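Local coordinates for protein BH2851 (Bacillus halodurans, PDB 2GFG) that is of unknown function but is a putative adenylate cyclase of the CYTH family that probably acts on nucleotide or other phosphate-bearing substrates, at residues 88-91 / 92-96; 155-158 / 159-162; 165-168 / 169-173. All coordinates share one frame; numbering follows the deposited sequence.

Contact 1. Residues 88-91 / 92-96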
ATOM      1  N   ALA A  88     -18.271  -3.111  -1.169  1.00 45.29           N
ATOM      2  CA  ALA A  88     -17.215  -2.387  -1.878  1.00 46.34           C
ATOM      3  C   ALA A  88     -17.807  -1.384  -2.886  1.00 46.55           C
ATOM      4  O   ALA A  88     -17.388  -0.229  -2.942  1.00 47.48           O
ATOM      5  CB  ALA A  88     -16.286  -3.376  -2.597  1.00 46.94           C
ATOM      6  N   LYS A  89     -18.798  -1.835  -3.647  1.00 45.52           N
ATOM      7  CA  LYS A  89     -19.447  -0.994  -4.663  1.00 46.06           C
ATOM      8  C   LYS A  89     -20.213   0.188  -4.032  1.00 45.72           C
ATOM      9  O   LYS A  89     -20.120   1.323  -4.516  1.00 45.40           O
ATOM     10  CB  LYS A  89     -20.380  -1.841  -5.535  1.00 46.25           C
ATOM     11  CG  LYS A  89     -20.869  -1.132  -6.799  1.00 50.34           C
ATOM     12  CD  LYS A  89     -21.192  -2.125  -7.935  1.00 51.33           C
ATOM     13  CE  LYS A  89     -22.525  -2.808  -7.741  1.00 51.83           C
ATOM     14  NZ  LYS A  89     -23.654  -1.983  -8.264  1.00 53.73           N
ATOM     15  N   LEU A  90     -20.962  -0.088  -2.957  1.00 45.50           N
ATOM     16  CA  LEU A  90     -21.665   0.977  -2.195  1.00 45.79           C
ATOM     17  C   LEU A  90     -20.707   2.048  -1.693  1.00 45.48           C
ATOM     18  O   LEU A  90     -21.005   3.231  -1.767  1.00 45.14           O
ATOM     19  CB  LEU A  90     -22.427   0.387  -1.005  1.00 45.89           C
ATOM     20  CG  LEU A  90     -23.824  -0.106  -1.301  1.00 46.36           C
ATOM     21  CD1 LEU A  90     -24.299  -1.013  -0.208  1.00 46.78           C
ATOM     22  CD2 LEU A  90     -24.798   1.091  -1.497  1.00 47.43           C
ATOM     23  N   ALA A  91     -19.571   1.613  -1.148  1.00 45.58           N
ATOM     24  CA  ALA A  91     -18.539   2.534  -0.652  1.00 46.48           C
ATOM     25  C   ALA A  91     -17.959   3.368  -1.788  1.00 47.24           C
ATOM     26  O   ALA A  91     -17.859   4.590  -1.680  1.00 48.54           O
ATOM     27  CB  ALA A  91     -17.427   1.756   0.059  1.00 46.18           C
ATOM     28  N   LEU A  92     -17.630   2.703  -2.897  1.00 47.40           N
ATOM     29  CA  LEU A  92     -17.029   3.366  -4.060  1.00 48.15           C
ATOM     30  C   LEU A  92     -17.978   4.330  -4.753  1.00 47.60           C
ATOM     31  O   LEU A  92     -17.583   5.424  -5.108  1.00 47.33           O
ATOM     32  CB  LEU A  92     -16.536   2.322  -5.079  1.00 48.58           C
ATOM     33  CG  LEU A  92     -15.336   1.490  -4.628  1.00 52.08           C
ATOM     34  CD1 LEU A  92     -15.232   0.175  -5.444  1.00 54.64           C
ATOM     35  CD2 LEU A  92     -14.083   2.274  -4.736  1.00 53.12           C
ATOM     36  N   GLU A  93     -19.242   3.921  -4.916  1.00 47.40           N
ATOM     37  CA  GLU A  93     -20.216   4.700  -5.719  1.00 47.62           C
ATOM     38  C   GLU A  93     -20.977   5.762  -4.921  1.00 47.68           C
ATOM     39  O   GLU A  93     -21.352   6.805  -5.477  1.00 47.21           O
ATOM     40  CB  GLU A  93     -21.214   3.757  -6.399  1.00 47.81           C
ATOM     41  CG  GLU A  93     -20.575   2.831  -7.433  1.00 50.42           C
ATOM     42  CD  GLU A  93     -21.582   1.878  -8.106  1.00 53.34           C
ATOM     43  OE1 GLU A  93     -22.686   1.649  -7.540  1.00 51.17           O
ATOM     44  OE2 GLU A  93     -21.250   1.337  -9.183  1.00 54.57           O
ATOM     45  N   SER A  94     -21.256   5.482  -3.644  1.00 48.00           N
ATOM     46  CA  SER A  94     -22.131   6.359  -2.841  1.00 48.43           C
ATOM     47  C   SER A  94     -21.564   6.722  -1.449  1.00 48.79           C
ATOM     48  O   SER A  94     -22.287   7.246  -0.606  1.00 49.63           O
ATOM     49  CB  SER A  94     -23.511   5.708  -2.691  1.00 48.27           C
ATOM     50  OG  SER A  94     -23.419   4.482  -1.996  1.00 48.42           O
ATOM     51  N   ALA A  95     -20.271   6.460  -1.230  1.00 49.41           N
ATOM     52  CA  ALA A  95     -19.603   6.785   0.055  1.00 49.67           C
ATOM     53  C   ALA A  95     -20.298   6.177   1.322  1.00 50.42           C
ATOM     54  O   ALA A  95     -20.178   6.736   2.429  1.00 51.85           O
ATOM     55  CB  ALA A  95     -19.451   8.310   0.204  1.00 49.75           C
ATOM     56  N   HIS A  96     -21.022   5.045   1.145  1.00 49.57           N
ATOM     57  CA  HIS A  96     -21.639   4.337   2.270  0.50 48.95           C
ATOM     58  C   HIS A  96     -20.747   3.164   2.682  1.00 49.25           C
ATOM     59  O   HIS A  96     -20.598   2.193   1.932  1.00 48.86           O
ATOM     60  CB  HIS A  96     -23.034   3.842   1.896  0.50 48.65           C
ATOM     61  CG  HIS A  96     -24.005   4.944   1.594  0.50 47.97           C
ATOM     62  ND1 HIS A  96     -24.523   5.156   0.333  0.50 48.04           N
ATOM     63  CD2 HIS A  96     -24.532   5.911   2.384  0.50 49.57           C
ATOM     64  CE1 HIS A  96     -25.335   6.199   0.363  0.50 48.03           C
ATOM     65  NE2 HIS A  96     -25.358   6.676   1.594  0.50 48.07           N
TER
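Leu92 N and Glu93 N donate to Ala88 O and Lys89 O, continuing the alpha-helical pattern of helix 85-94 through both segments. Ser94 N still bonds Leu90 O, but at Ala95, which has positive phi, the ladder frays, its N reaching Ala91 O only weakly. Leu90 O gathers the donors of this helix end, taking Ser94 N at 2.9 Å from above its carbonyl plane, Ser94 OG at 2.7 Å, and, weakly, His96 N. The Ser94 hydroxyl can fold back onto the carbonyl because OG stands between the backbone N and carbonyl carbon (chi1 62°). In the His96 conformer described here, the same Ser94 OG accepts from His96 ND1 at 2.7 Å, and Ser94 O lies over one face of the imidazole. Across the exposed flank, Lys89 curls at its last two torsions and lays CG against the carboxylate of Glu93, 3.4 Å from CD; the charged ends are only loosely paired, Lys89 NZ lying 3.8 Å from Glu93 OE1 in a long salt bridge. Leu92 sets CG against Ala88 O at 3.2 Å. Its side chain also rests on His39 and Phe41, packing this short helix against strand 34-42 of the antiparallel barrel.

Contact 2. Residues 155-158 / 159-162. With EDO (1,2-ethanediol), chain I.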
ATOM      1  N   GLY A 155       9.526  -6.000   6.995  1.00 47.71           N
ATOM      2  CA  GLY A 155      10.263  -6.532   8.142  1.00 48.68           C
ATOM      3  C   GLY A 155       9.386  -6.825   9.348  1.00 49.82           C
ATOM      4  O   GLY A 155       8.170  -6.563   9.335  1.00 49.83           O
ATOM      5  N   THR A 156      10.014  -7.398  10.381  1.00 51.12           N
ATOM      6  CA  THR A 156       9.347  -7.712  11.668  1.00 52.20           C
ATOM      7  C   THR A 156       9.817  -6.763  12.804  1.00 52.34           C
ATOM      8  O   THR A 156       9.103  -6.574  13.796  1.00 52.92           O
ATOM      9  CB  THR A 156       9.580  -9.207  12.093  1.00 53.11           C
ATOM     10  OG1 THR A 156       8.879  -9.484  13.316  1.00 55.23           O
ATOM     11  CG2 THR A 156      11.084  -9.525  12.276  1.00 53.43           C
ATOM     12  N   SER A 157      11.045  -6.243  12.681  1.00 50.99           N
ATOM     13  CA  SER A 157      11.548  -5.199  13.586  1.00 50.58           C
ATOM     14  C   SER A 157      12.173  -4.066  12.770  1.00 50.55           C
ATOM     15  O   SER A 157      12.740  -4.303  11.697  1.00 48.41           O
ATOM     16  CB  SER A 157      12.568  -5.772  14.578  1.00 50.40           C
ATOM     17  OG  SER A 157      13.830  -5.967  13.977  1.00 49.20           O
ATOM     18  N   GLU A 158      12.044  -2.834  13.278  1.00 51.24           N
ATOM     19  CA  GLU A 158      12.566  -1.634  12.589  1.00 52.06           C
ATOM     20  C   GLU A 158      14.085  -1.727  12.381  1.00 52.10           C
ATOM     21  O   GLU A 158      14.595  -1.380  11.314  1.00 52.20           O
ATOM     22  CB  GLU A 158      12.232  -0.359  13.394  1.00 53.12           C
ATOM     23  CG  GLU A 158      10.683  -0.074  13.591  1.00 54.47           C
ATOM     24  CD  GLU A 158      10.006   0.542  12.358  1.00 56.65           C
ATOM     25  OE1 GLU A 158      10.702   0.909  11.400  1.00 60.26           O
ATOM     26  OE2 GLU A 158       8.771   0.683  12.372  1.00 59.21           O
ATOM     27  N   GLU A 159      14.791  -2.216  13.409  1.00 51.88           N
ATOM     28  CA  GLU A 159      16.262  -2.338  13.378  1.00 52.59           C
ATOM     29  C   GLU A 159      16.742  -3.329  12.314  1.00 52.35           C
ATOM     30  O   GLU A 159      17.615  -3.008  11.509  1.00 52.24           O
ATOM     31  CB  GLU A 159      16.790  -2.775  14.755  1.00 52.77           C
ATOM     32  CG  GLU A 159      16.639  -1.711  15.868  1.00 56.26           C
ATOM     33  CD  GLU A 159      17.787  -0.696  15.886  1.00 59.62           C
ATOM     34  OE1 GLU A 159      18.359  -0.413  14.806  1.00 63.94           O
ATOM     35  OE2 GLU A 159      18.112  -0.180  16.985  1.00 58.86           O
ATOM     36  N   HIS A 160      16.172  -4.534  12.331  1.00 52.34           N
ATOM     37  CA  HIS A 160      16.588  -5.603  11.406  1.00 52.46           C
ATOM     38  C   HIS A 160      16.138  -5.305   9.955  1.00 50.83           C
ATOM     39  O   HIS A 160      16.839  -5.649   8.995  1.00 51.40           O
ATOM     40  CB  HIS A 160      16.040  -6.964  11.872  1.00 53.63           C
ATOM     41  CG  HIS A 160      16.942  -8.120  11.559  1.00 58.03           C
ATOM     42  ND1 HIS A 160      17.519  -8.304  10.319  1.00 61.00           N
ATOM     43  CD2 HIS A 160      17.337  -9.172  12.317  1.00 59.40           C
ATOM     44  CE1 HIS A 160      18.247  -9.408  10.334  1.00 61.11           C
ATOM     45  NE2 HIS A 160      18.153  -9.952  11.534  1.00 61.62           N
ATOM     46  N   ALA A 161      14.978  -4.657   9.812  1.00 49.25           N
ATOM     47  CA  ALA A 161      14.464  -4.244   8.485  1.00 47.58           C
ATOM     48  C   ALA A 161      15.403  -3.247   7.785  1.00 45.80           C
ATOM     49  O   ALA A 161      15.569  -3.295   6.574  1.00 45.25           O
ATOM     50  CB  ALA A 161      13.075  -3.646   8.618  1.00 47.82           C
ATOM     51  N   THR A 162      15.965  -2.315   8.560  1.00 44.96           N
ATOM     52  CA  THR A 162      16.947  -1.343   8.036  1.00 44.68           C
ATOM     53  C   THR A 162      18.206  -2.057   7.540  1.00 43.38           C
ATOM     54  O   THR A 162      18.675  -1.807   6.427  1.00 42.40           O
ATOM     55  CB  THR A 162      17.358  -0.327   9.113  1.00 45.52           C
ATOM     56  OG1 THR A 162      16.193   0.284   9.661  1.00 46.64           O
ATOM     57  CG2 THR A 162      18.283   0.764   8.525  1.00 46.52           C
TER
HETATM   58  C1  EDO I 504      14.682  -9.070   9.131  1.00 60.43           C
HETATM   59  O1  EDO I 504      15.169  -9.951   8.095  1.00 58.82           O
HETATM   60  C2  EDO I 504      13.153  -8.882   9.031  1.00 58.71           C
HETATM   61  O2  EDO I 504      12.702  -7.751   9.831  1.00 55.80           O
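Ser157 is the N-cap of helix 158-171, its OG accepting from the backbone N of His160, three positions on, just after strand 146-155 gives way to a loop. Among the hydrogen bonds, the capping one runs from His160 N to Ser157 OG, 3.2 Å long with an angle of 155° at the hydrogen. It meets an amide of the first turn that has no preceding helical carbonyl to bond. A chi1 of 77° holds OG between the backbone N and carbonyl carbon of Ser157, turned to the start of the helix. The regular ladder begins with Ala161 N on Ser157 O. Glu158 O then takes two donors from Thr162, the amide N and OG1, which arrive from opposite faces of its carbonyl plane; the hydroxyl bond is the shorter at 2.8 Å. The charged interaction reaches beyond the turn to the barrel: Glu158 OE1 forms a salt bridge with Arg10 NH2 of strand 4-14, and Thr162 OG1 is hydrogen-bonded to the same guanidinium, so one arginine ties together two residues a helical turn apart. Apolar packing is closer to the strand end, where Ala161 CB points back at Gly155 and stands 4.1 Å from its CA; a side chain at Gly155 would run into that methyl. Ala161 and Glu158 also touch Ile8. A 1,2-ethanediol molecule, probably from the crystallisation liquor, lies in the bend between loop and helix. Thr156 N gives it a nearly straight bond, 2.8 Å to O2, and Thr164 OG1 is a further partner. The C1 of the diol lies over one face of the His160 ring, 3.2 Å from His160 ND1.

Contact 3. Residues 165-168 / 169-173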
ATOM      1  N   PHE A 165      17.380  -4.187   4.410  1.00 42.27           N
ATOM      2  CA  PHE A 165      17.098  -3.374   3.212  1.00 42.81           C
ATOM      3  C   PHE A 165      18.350  -2.707   2.664  1.00 42.42           C
ATOM      4  O   PHE A 165      18.537  -2.646   1.453  1.00 41.68           O
ATOM      5  CB  PHE A 165      16.028  -2.322   3.485  1.00 43.45           C
ATOM      6  CG  PHE A 165      15.480  -1.684   2.228  1.00 42.73           C
ATOM      7  CD1 PHE A 165      14.761  -2.449   1.301  1.00 43.44           C
ATOM      8  CD2 PHE A 165      15.702  -0.327   1.951  1.00 43.97           C
ATOM      9  CE1 PHE A 165      14.257  -1.871   0.121  1.00 43.66           C
ATOM     10  CE2 PHE A 165      15.209   0.249   0.781  1.00 42.78           C
ATOM     11  CZ  PHE A 165      14.485  -0.537  -0.142  1.00 43.11           C
ATOM     12  N   GLN A 166      19.204  -2.200   3.555  1.00 43.72           N
ATOM     13  CA  GLN A 166      20.496  -1.630   3.140  1.00 43.98           C
ATOM     14  C   GLN A 166      21.378  -2.703   2.472  1.00 43.47           C
ATOM     15  O   GLN A 166      22.126  -2.404   1.547  1.00 44.71           O
ATOM     16  CB  GLN A 166      21.232  -0.996   4.330  1.00 44.65           C
ATOM     17  CG  GLN A 166      20.564   0.288   4.885  1.00 45.68           C
ATOM     18  CD  GLN A 166      20.423   1.383   3.837  1.00 46.29           C
ATOM     19  OE1 GLN A 166      21.359   1.673   3.098  1.00 45.81           O
ATOM     20  NE2 GLN A 166      19.236   1.987   3.765  1.00 45.35           N
ATOM     21  N   GLU A 167      21.261  -3.949   2.949  1.00 42.72           N
ATOM     22  CA  GLU A 167      21.948  -5.097   2.339  1.00 42.53           C
ATOM     23  C   GLU A 167      21.421  -5.370   0.916  1.00 41.84           C
ATOM     24  O   GLU A 167      22.199  -5.629   0.005  1.00 41.91           O
ATOM     25  CB  GLU A 167      21.793  -6.351   3.231  1.00 42.68           C
ATOM     26  CG  GLU A 167      22.419  -7.647   2.656  1.00 46.49           C
ATOM     27  CD  GLU A 167      21.442  -8.475   1.813  1.00 49.12           C
ATOM     28  OE1 GLU A 167      20.360  -8.825   2.317  1.00 51.14           O
ATOM     29  OE2 GLU A 167      21.798  -8.824   0.669  1.00 51.67           O
ATOM     30  N   ILE A 168      20.095  -5.306   0.747  1.00 41.49           N
ATOM     31  CA  ILE A 168      19.456  -5.485  -0.581  1.00 42.09           C
ATOM     32  C   ILE A 168      19.949  -4.425  -1.578  1.00 41.95           C
ATOM     33  O   ILE A 168      20.304  -4.751  -2.707  1.00 42.01           O
ATOM     34  CB  ILE A 168      17.887  -5.437  -0.484  1.00 42.51           C
ATOM     35  CG1 ILE A 168      17.364  -6.650   0.274  1.00 43.83           C
ATOM     36  CG2 ILE A 168      17.231  -5.385  -1.905  1.00 41.38           C
ATOM     37  CD1 ILE A 168      15.944  -6.490   0.807  1.00 45.44           C
ATOM     38  N   LEU A 169      19.983  -3.159  -1.136  1.00 41.34           N
ATOM     39  CA  LEU A 169      20.432  -2.038  -1.993  1.00 41.87           C
ATOM     40  C   LEU A 169      21.878  -2.225  -2.441  1.00 41.24           C
ATOM     41  O   LEU A 169      22.224  -1.942  -3.594  1.00 40.51           O
ATOM     42  CB  LEU A 169      20.299  -0.696  -1.247  1.00 41.99           C
ATOM     43  CG  LEU A 169      18.881  -0.252  -0.856  1.00 43.56           C
ATOM     44  CD1 LEU A 169      18.945   0.953   0.091  1.00 42.64           C
ATOM     45  CD2 LEU A 169      18.046   0.065  -2.079  1.00 45.41           C
ATOM     46  N   LYS A 170      22.715  -2.697  -1.520  1.00 41.17           N
ATOM     47  CA  LYS A 170      24.133  -2.944  -1.801  1.00 41.11           C
ATOM     48  C   LYS A 170      24.308  -4.197  -2.697  1.00 39.94           C
ATOM     49  O   LYS A 170      24.977  -4.143  -3.719  1.00 39.53           O
ATOM     50  CB  LYS A 170      24.901  -3.117  -0.489  1.00 41.98           C
ATOM     51  CG  LYS A 170      26.394  -2.998  -0.616  1.00 44.70           C
ATOM     52  CD  LYS A 170      27.064  -3.072   0.748  1.00 46.87           C
ATOM     53  CE  LYS A 170      28.538  -2.702   0.672  1.00 48.54           C
ATOM     54  NZ  LYS A 170      29.282  -3.586  -0.239  1.00 50.63           N
ATOM     55  N   THR A 171      23.661  -5.295  -2.305  1.00 39.15           N
ATOM     56  CA  THR A 171      23.785  -6.587  -3.012  1.00 39.50           C
ATOM     57  C   THR A 171      23.354  -6.501  -4.478  1.00 40.18           C
ATOM     58  O   THR A 171      24.043  -7.027  -5.376  1.00 40.03           O
ATOM     59  CB  THR A 171      22.966  -7.693  -2.292  1.00 39.05           C
ATOM     60  OG1 THR A 171      23.608  -8.033  -1.062  1.00 40.55           O
ATOM     61  CG2 THR A 171      22.836  -8.958  -3.160  1.00 38.71           C
ATOM     62  N   PHE A 172      22.218  -5.863  -4.714  1.00 40.88           N
ATOM     63  CA  PHE A 172      21.665  -5.728  -6.065  1.00 41.78           C
ATOM     64  C   PHE A 172      21.986  -4.362  -6.701  1.00 43.09           C
ATOM     65  O   PHE A 172      21.476  -4.042  -7.768  1.00 43.71           O
ATOM     66  CB  PHE A 172      20.152  -5.975  -6.024  1.00 42.71           C
ATOM     67  CG  PHE A 172      19.794  -7.337  -5.553  1.00 41.60           C
ATOM     68  CD1 PHE A 172      19.818  -8.420  -6.439  1.00 43.20           C
ATOM     69  CD2 PHE A 172      19.550  -7.585  -4.199  1.00 43.53           C
ATOM     70  CE1 PHE A 172      19.533  -9.722  -5.996  1.00 42.63           C
ATOM     71  CE2 PHE A 172      19.256  -8.891  -3.748  1.00 45.11           C
ATOM     72  CZ  PHE A 172      19.251  -9.953  -4.651  1.00 42.22           C
ATOM     73  N   SER A 173      22.889  -3.600  -6.061  1.00 43.30           N
ATOM     74  CA  SER A 173      23.330  -2.291  -6.563  1.00 44.69           C
ATOM     75  C   SER A 173      22.145  -1.394  -6.957  1.00 44.55           C
ATOM     76  O   SER A 173      22.031  -0.952  -8.105  1.00 43.07           O
ATOM     77  CB  SER A 173      24.305  -2.468  -7.731  1.00 45.13           C
ATOM     78  OG  SER A 173      25.510  -3.081  -7.288  1.00 46.60           O
TER
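Phe165 opens the last turns of helix 158-171 by accepting from Leu169 N, and its ring turns one face to the leucine side chain. With CG anti to the backbone N (chi1 -167°), the ring swings along the helix until Phe165 CE2 comes 3.9 Å from Leu169 CD1. Gln166 O receives Lys170 N, while the Gln166 side chain, bent at chi2, brings its amide to the same methyl, Gln166 NE2 lying 3.8 Å from Leu169 CD1, roughly at right angles to the ring's approach. Leu169 is thus gripped by a ring and an amide from the preceding turn; an alanine here would probably open a gap over the Phe165 face and deprive the Gln166 amide of its apolar neighbour. Glu167 O accepts from Thr171 N at 2.8 Å. The threonine OG1 lies within hydrogen-bonding distance of two oxygens, 3.0 Å from Glu167 O and 2.6 Å from Glu167 OE2, and its single proton may go to either. Bending at chi2 brings the carboxylate back to the hydroxyl, and the same OE2 has a weak bond from Tyr131 OH. Ile168 O takes Phe172 N at 3.0 Å and also lies in the plane of the Phe172 ring, at its edge beside CD2, while Ile168 CG2 touches Phe172 CD2 at 3.9 Å. A Schellman motif then stops the helix, with Ser173 N bonded to Lys170 O and Ile174 N to Leu169 O. The inner face of the helix covers the barrel wall: Phe165 and Leu169 press on strand 4-14, Phe165 and Ile168 on strand 146-155, and Ile168 and Phe172 on Tyr131 of strand 117-131.

In the fold
From the N terminus, the chain completes five barrel strands before contact 1, which ends helix 85-94 and packs it on strand 34-42. Three more antiparallel strands, 117-131, 134-143 and 146-155, follow before contact 2 starts helix 158-171, and contact 3 ends that same helix. All three contacts are local and none closes a long loop; they come in series, without nesting or crossing. Contacts 2 and 3 adjoin, their centres about 15 Å apart, and together fasten the helix over strand 4-14, where the first and last strands of the barrel meet. Contact 1 lies on the opposite side of the chain's centre, about 36 Å from contact 2 and about 42 Å from contact 3 between centres.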